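PDB 1J3L: demethylmenaquinone Methyltransferase from Thermus thermophilus, which is probably a member of the RraA-like family and assembles as a trimer. Local coordinates for residues 31-42 against 58-69. Numbering follows the deposited sequence.
Sequences FAGRVRTLRVFE and QVLFVDGGGSLR
Val59 meets the Phe31 ring at its edge, CG2 lying 4.1 Å from CD2 and near the ring plane. A chi1 of 62° puts Phe31 CG between the backbone N and the carbonyl carbon, from where the ring reaches Val59, and the two side chains cross at about a right angle. At the other end, the Phe41 ring carries Glu42 CG on one face, offset toward the rim, while Gly64 O and Ser67 CB approach obliquely. Glu42 OE1 lies in the plane of the Arg69 guanidinium at its edge, and the carboxylate is turned 46° from it; the long salt bridge runs from Glu42 OE2 to Arg69 NH1 at 3.8 Å, though the position of OE2 is doubtful. Between these ends runs a parallel strand pairing. Phe61 N donates to Arg36 O (2.8 Å, 171°), Asp63 N to Leu38 O, and Val40 N to Asp63 O (3.0 Å). Asp63 OD1 accepts from Gly65 N at 2.7 Å, closing an Asx turn at the start of the glycine-rich loop, and a water links Glu42 N to Gly64 O. The pairing illustrates a beta-alpha-beta unit: helix 45-51 covers the face bearing Leu38 and Leu60, whereas strands 142-146 and 130-132 pack against Phe61 on the other.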
# COMPACT_ATOMS: atom_id res chain seq x y z
N PHE A 31 -12.42 15.20 -3.53
CA PHE A 31 -12.33 16.40 -4.34
C PHE A 31 -12.68 16.05 -5.78
O PHE A 31 -12.71 14.87 -6.16
CB PHE A 31 -10.91 16.99 -4.28
CG PHE A 31 -9.85 16.08 -4.82
CD1 PHE A 31 -9.37 15.01 -4.06
CD2 PHE A 31 -9.31 16.29 -6.09
CE1 PHE A 31 -8.37 14.15 -4.56
CE2 PHE A 31 -8.31 15.44 -6.61
CZ PHE A 31 -7.84 14.37 -5.83
N ALA A 32 -12.93 17.07 -6.60
CA ALA A 32 -13.30 16.87 -7.99
C ALA A 32 -13.12 18.15 -8.80
O ALA A 32 -13.03 19.24 -8.24
CB ALA A 32 -14.74 16.40 -8.07
N GLY A 33 -13.08 18.03 -10.12
CA GLY A 33 -12.93 19.22 -10.94
C GLY A 33 -12.57 18.96 -12.38
O GLY A 33 -12.36 17.82 -12.80
N ARG A 34 -12.51 20.05 -13.16
CA ARG A 34 -12.16 19.98 -14.56
C ARG A 34 -10.68 19.59 -14.62
O ARG A 34 -9.84 20.24 -13.99
CB ARG A 34 -12.38 21.34 -15.23
CG ARG A 34 -12.21 21.31 -16.74
CD ARG A 34 -12.40 22.68 -17.38
NE ARG A 34 -12.38 22.61 -18.84
CZ ARG A 34 -13.37 22.11 -19.59
NH1 ARG A 34 -14.47 21.65 -19.02
NH2 ARG A 34 -13.26 22.09 -20.91
N VAL A 35 -10.37 18.55 -15.38
CA VAL A 35 -9.01 18.05 -15.52
C VAL A 35 -8.08 18.91 -16.37
O VAL A 35 -8.46 19.43 -17.42
CB VAL A 35 -9.00 16.60 -16.11
CG1 VAL A 35 -7.58 16.16 -16.37
CG2 VAL A 35 -9.67 15.64 -15.15
N ARG A 36 -6.86 19.02 -15.88
CA ARG A 36 -5.78 19.75 -16.54
C ARG A 36 -4.65 18.73 -16.48
O ARG A 36 -4.37 18.18 -15.41
CB ARG A 36 -5.42 20.99 -15.71
CG ARG A 36 -4.67 22.04 -16.49
CD ARG A 36 -5.62 22.97 -17.23
NE ARG A 36 -4.87 23.83 -18.14
CZ ARG A 36 -3.94 24.69 -17.76
NH1 ARG A 36 -3.62 24.83 -16.48
NH2 ARG A 36 -3.30 25.42 -18.68
N THR A 37 -4.00 18.45 -17.60
CA THR A 37 -2.94 17.45 -17.60
C THR A 37 -1.54 18.00 -17.77
O THR A 37 -1.34 19.16 -18.16
CB THR A 37 -3.15 16.40 -18.70
OG1 THR A 37 -2.98 17.02 -19.99
CG2 THR A 37 -4.55 15.81 -18.60
N LEU A 38 -0.57 17.14 -17.49
CA LEU A 38 0.83 17.50 -17.60
C LEU A 38 1.66 16.22 -17.61
O LEU A 38 1.40 15.28 -16.84
CB LEU A 38 1.20 18.37 -16.41
CG LEU A 38 2.60 18.96 -16.29
CD1 LEU A 38 2.94 19.75 -17.54
CD2 LEU A 38 2.65 19.85 -15.06
N ARG A 39 2.64 16.17 -18.49
CA ARG A 39 3.52 15.02 -18.59
C ARG A 39 4.94 15.50 -18.38
O ARG A 39 5.40 16.42 -19.06
CB ARG A 39 3.40 14.34 -19.95
CG ARG A 39 4.36 13.18 -20.12
CD ARG A 39 4.20 12.50 -21.47
NE ARG A 39 2.88 11.90 -21.63
CZ ARG A 39 2.00 12.27 -22.55
NH1 ARG A 39 2.30 13.24 -23.41
NH2 ARG A 39 0.81 11.67 -22.62
N VAL A 40 5.62 14.90 -17.41
CA VAL A 40 7.00 15.25 -17.12
C VAL A 40 7.68 14.02 -16.57
O VAL A 40 7.06 12.98 -16.36
CB VAL A 40 7.11 16.37 -16.05
CG1 VAL A 40 6.46 17.63 -16.54
CG2 VAL A 40 6.48 15.91 -14.72
N PHE A 41 8.98 14.15 -16.35
CA PHE A 41 9.73 13.04 -15.79
C PHE A 41 10.80 13.65 -14.91
O PHE A 41 11.71 14.32 -15.40
CB PHE A 41 10.38 12.18 -16.88
CG PHE A 41 11.01 10.93 -16.34
CD1 PHE A 41 10.22 9.82 -16.03
CD2 PHE A 41 12.38 10.87 -16.09
CE1 PHE A 41 10.78 8.67 -15.47
CE2 PHE A 41 12.96 9.72 -15.53
CZ PHE A 41 12.15 8.62 -15.22
N GLU A 42 10.69 13.42 -13.61
CA GLU A 42 11.66 13.93 -12.67
C GLU A 42 12.06 15.38 -12.87
O GLU A 42 13.21 15.74 -12.63
CB GLU A 42 12.88 13.01 -12.65
CG GLU A 42 12.50 11.60 -12.27
CD GLU A 42 13.64 10.63 -12.37
OE1 GLU A 42 14.76 11.05 -12.75
OE2 GLU A 42 13.40 9.43 -12.05
N GLN A 58 -10.69 23.15 -10.76
CA GLN A 58 -9.89 22.27 -11.61
C GLN A 58 -9.03 21.27 -10.85
O GLN A 58 -8.72 21.45 -9.68
CB GLN A 58 -9.00 23.09 -12.54
CG GLN A 58 -9.77 24.07 -13.43
CD GLN A 58 -8.88 25.13 -14.04
OE1 GLN A 58 -8.08 24.85 -14.93
NE2 GLN A 58 -9.00 26.36 -13.55
N VAL A 59 -8.66 20.20 -11.54
CA VAL A 59 -7.81 19.18 -10.98
C VAL A 59 -6.63 18.96 -11.91
O VAL A 59 -6.80 18.71 -13.10
CB VAL A 59 -8.57 17.85 -10.85
CG1 VAL A 59 -7.61 16.73 -10.46
CG2 VAL A 59 -9.65 17.97 -9.80
N LEU A 60 -5.41 19.08 -11.37
CA LEU A 60 -4.24 18.87 -12.20
C LEU A 60 -3.79 17.42 -12.04
O LEU A 60 -3.58 16.93 -10.93
CB LEU A 60 -3.11 19.82 -11.79
CG LEU A 60 -1.85 19.74 -12.67
CD1 LEU A 60 -2.16 20.33 -14.04
CD2 LEU A 60 -0.68 20.49 -12.01
N PHE A 61 -3.67 16.74 -13.17
CA PHE A 61 -3.24 15.35 -13.19
C PHE A 61 -1.83 15.36 -13.75
O PHE A 61 -1.62 15.69 -14.92
CB PHE A 61 -4.17 14.52 -14.09
CG PHE A 61 -4.17 13.05 -13.79
CD1 PHE A 61 -3.00 12.32 -13.84
CD2 PHE A 61 -5.34 12.40 -13.46
CE1 PHE A 61 -3.00 10.95 -13.57
CE2 PHE A 61 -5.35 11.04 -13.19
CZ PHE A 61 -4.18 10.32 -13.25
N VAL A 62 -0.85 15.03 -12.91
CA VAL A 62 0.54 15.02 -13.32
C VAL A 62 1.04 13.62 -13.58
O VAL A 62 1.09 12.79 -12.67
CB VAL A 62 1.46 15.66 -12.26
CG1 VAL A 62 2.87 15.73 -12.78
CG2 VAL A 62 0.94 17.02 -11.89
N ASP A 63 1.40 13.36 -14.83
CA ASP A 63 1.93 12.05 -15.19
C ASP A 63 3.45 12.13 -15.05
O ASP A 63 4.11 12.78 -15.86
CB ASP A 63 1.56 11.71 -16.63
CG ASP A 63 2.00 10.33 -17.02
OD1 ASP A 63 3.07 9.89 -16.53
OD2 ASP A 63 1.30 9.68 -17.81
N GLY A 64 3.99 11.48 -14.02
CA GLY A 64 5.43 11.52 -13.81
C GLY A 64 6.10 10.25 -14.29
O GLY A 64 7.22 9.92 -13.90
N GLY A 65 5.42 9.53 -15.17
CA GLY A 65 5.99 8.29 -15.67
C GLY A 65 6.03 7.28 -14.55
O GLY A 65 6.66 6.23 -14.67
N GLY A 66 5.36 7.61 -13.44
CA GLY A 66 5.31 6.72 -12.29
C GLY A 66 6.59 6.70 -11.47
O GLY A 66 6.69 5.93 -10.52
N SER A 67 7.56 7.55 -11.81
CA SER A 67 8.82 7.58 -11.07
C SER A 67 8.68 7.97 -9.61
O SER A 67 7.91 8.86 -9.27
CB SER A 67 9.80 8.53 -11.72
OG SER A 67 10.98 8.62 -10.94
N LEU A 68 9.47 7.33 -8.75
CA LEU A 68 9.45 7.61 -7.32
C LEU A 68 10.81 8.16 -6.89
O LEU A 68 11.07 8.35 -5.70
CB LEU A 68 9.14 6.32 -6.54
CG LEU A 68 8.01 5.41 -7.05
CD1 LEU A 68 8.01 4.14 -6.24
CD2 LEU A 68 6.65 6.11 -6.96
N ARG A 69 11.67 8.42 -7.88
CA ARG A 69 13.02 8.93 -7.65
C ARG A 69 13.05 10.36 -7.13
O ARG A 69 13.91 10.70 -6.33
CB ARG A 69 13.85 8.89 -8.93
CG ARG A 69 14.56 7.58 -9.27
CD ARG A 69 15.25 7.78 -10.61
NE ARG A 69 16.15 6.71 -11.01
CZ ARG A 69 16.81 6.71 -12.17
NH1 ARG A 69 16.65 7.71 -13.02
NH2 ARG A 69 17.63 5.71 -12.48
O HOH W 1 8.59 11.93 -12.52